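Local coordinates for lipolytic protein G-D-S-L family (Veillonella parvula DSM 2008, PDB 4RW0) that probably hydrolyses ester bonds of lipid or other acyl substrates, as a member of the SGNH clan of GDSL-type lipases and acylhydrolases, at residues D11-G16 against C74-I79. Residues are numbered along the deposited sequence; the frame is centred on the assembly and turned at random.
Sequences DSITRG and CGTNDI
Asp11 sends its CG between its own backbone N and carbonyl carbon (chi1 63°), which aims the carboxylate at Thr76 and Asn77; Asn77 answers with CG anti to its carbonyl carbon, which sets its side chain alongside Asp11. No direct hydrogen bond spans the two segments. Asp11 OD2 lies 3.9 Å from Thr76 CB, the two side chains crossing at about a right angle, and Asn77 ND2 sits 3.9 Å from Asp11 CB with amide and carboxylate planes 65° apart. Asp11 CB also rests 4.1 Å from Cys74 SG. Meanwhile Asp11 OD1 caps helix 12-15, accepting from Ile13 N at 2.9 Å on the anti side of the carboxylate and 33° out of its plane. With an alanine here, Ile13 N would probably lose its capping acceptor and Thr76 CB its neighbour OD2. Water 1 bridges the segments: it accepts from Asn77 ND2 at 2.8 Å and bonds Ser12 OG at 2.7 Å. Ser12 OG is also hydrogen-bonded to His165 NE2, and Asn77 ND2 to Cys46 O. Both segments follow neighbouring parallel strands, 4-10 and 69-73. The GDS sequence with Ser12, its histidine partner and Asn77 of the GTND sequence matches the SGNH catalytic layout, so Ser12 is probably the nucleophile, and the position of the water, bonded to Asn77 ND2 and Ser12 OG, is consistent with the oxyanion hole of this family.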
loop_
_atom_site.group_PDB
_atom_site.type_symbol
_atom_site.label_atom_id
_atom_site.label_comp_id
_atom_site.label_asym_id
_atom_site.label_seq_id
_atom_site.Cartn_x
_atom_site.Cartn_y
_atom_site.Cartn_z
ATOM N N ASP A 11 -3.179 4.648 3.811
ATOM C CA ASP A 11 -3.305 5.166 5.098
ATOM C C ASP A 11 -1.916 5.694 5.630
ATOM O O ASP A 11 -1.068 6.118 4.877
ATOM C CB ASP A 11 -3.969 4.143 5.979
ATOM C CG ASP A 11 -3.113 2.848 6.133
ATOM O OD1 ASP A 11 -1.862 2.859 5.819
ATOM O OD2 ASP A 11 -3.755 1.795 6.421
ATOM N N SER A 12 -1.707 5.654 6.918
ATOM C CA SER A 12 -0.459 6.212 7.486
ATOM C C SER A 12 0.775 5.421 7.125
ATOM O O SER A 12 1.864 5.953 7.112
ATOM C CB SER A 12 -0.643 6.347 8.979
ATOM O OG SER A 12 -0.807 5.033 9.419
ATOM N N ILE A 13 0.604 4.171 6.706
ATOM C CA ILE A 13 1.736 3.323 6.347
ATOM C C ILE A 13 2.156 3.613 4.907
ATOM O O ILE A 13 3.276 3.351 4.508
ATOM C CB ILE A 13 1.390 1.824 6.579
ATOM C CG1 ILE A 13 1.253 1.549 8.077
ATOM C CG2 ILE A 13 2.457 0.903 6.024
ATOM C CD1 ILE A 13 0.730 0.170 8.420
ATOM N N THR A 14 1.267 4.167 4.100
ATOM C CA THR A 14 1.670 4.721 2.840
ATOM C C THR A 14 2.192 6.199 3.006
ATOM O O THR A 14 3.121 6.643 2.307
ATOM C CB THR A 14 0.477 4.677 1.873
ATOM O OG1 THR A 14 0.228 3.307 1.540
ATOM C CG2 THR A 14 0.722 5.503 0.629
ATOM N N ARG A 15 1.554 6.964 3.871
ATOM C CA ARG A 15 1.973 8.388 4.111
ATOM C C ARG A 15 3.423 8.396 4.706
ATOM O O ARG A 15 4.231 9.233 4.358
ATOM C CB ARG A 15 1.049 9.063 5.095
ATOM C CG ARG A 15 0.940 10.561 4.971
ATOM C CD ARG A 15 1.937 11.257 5.835
ATOM N NE ARG A 15 1.711 11.139 7.285
ATOM C CZ ARG A 15 2.668 11.420 8.184
ATOM N NH1 ARG A 15 3.878 11.838 7.813
ATOM N NH2 ARG A 15 2.458 11.252 9.472
ATOM N N GLY A 16 3.748 7.433 5.543
ATOM C CA GLY A 16 5.053 7.383 6.226
ATOM C C GLY A 16 5.110 7.887 7.672
ATOM O O GLY A 16 6.014 8.614 8.042
ATOM N N CYS A 74 -4.631 -0.414 1.680
ATOM C CA CYS A 74 -5.376 0.070 2.838
ATOM C C CYS A 74 -6.053 -1.092 3.587
ATOM O O CYS A 74 -6.042 -2.217 3.131
ATOM C CB CYS A 74 -6.436 1.084 2.362
ATOM S SG CYS A 74 -6.817 2.375 3.558
ATOM N N GLY A 75 -6.629 -0.813 4.735
ATOM C CA GLY A 75 -7.460 -1.793 5.432
ATOM C C GLY A 75 -7.089 -2.054 6.837
ATOM O O GLY A 75 -7.928 -2.461 7.644
ATOM N N THR A 76 -5.833 -1.763 7.198
ATOM C CA THR A 76 -5.445 -1.873 8.605
ATOM C C THR A 76 -6.376 -1.220 9.584
ATOM O O THR A 76 -6.724 -1.816 10.629
ATOM C CB THR A 76 -4.006 -1.300 8.811
ATOM O OG1 THR A 76 -3.115 -2.131 8.076
ATOM C CG2 THR A 76 -3.595 -1.196 10.302
ATOM N N ASN A 77 -6.760 0.033 9.333
ATOM C CA ASN A 77 -7.672 0.689 10.286
ATOM C C ASN A 77 -9.027 0.007 10.422
ATOM O O ASN A 77 -9.605 -0.042 11.514
ATOM C CB ASN A 77 -7.802 2.169 9.971
ATOM C CG ASN A 77 -6.475 2.917 10.283
ATOM O OD1 ASN A 77 -5.890 2.746 11.386
ATOM N ND2 ASN A 77 -5.969 3.697 9.309
ATOM N N ASP A 78 -9.495 -0.549 9.329
ATOM C CA ASP A 78 -10.769 -1.279 9.324
ATOM C C ASP A 78 -10.629 -2.551 10.150
ATOM O O ASP A 78 -11.487 -2.822 10.985
ATOM C CB ASP A 78 -11.171 -1.646 7.922
ATOM C CG ASP A 78 -11.448 -0.395 7.047
ATOM O OD1 ASP A 78 -10.506 0.197 6.441
ATOM O OD2 ASP A 78 -12.613 0.003 7.003
ATOM N N ILE A 79 -9.523 -3.274 9.968
ATOM C CA ILE A 79 -9.282 -4.491 10.714
ATOM C C ILE A 79 -9.130 -4.188 12.184
ATOM O O ILE A 79 -9.720 -4.883 13.059
ATOM C CB ILE A 79 -8.143 -5.249 10.118
ATOM C CG1 ILE A 79 -8.532 -5.699 8.731
ATOM C CG2 ILE A 79 -7.733 -6.449 10.983
ATOM C CD1 ILE A 79 -7.335 -6.245 7.940
HETATM O O HOH W 1 -3.481 5.009 9.555
#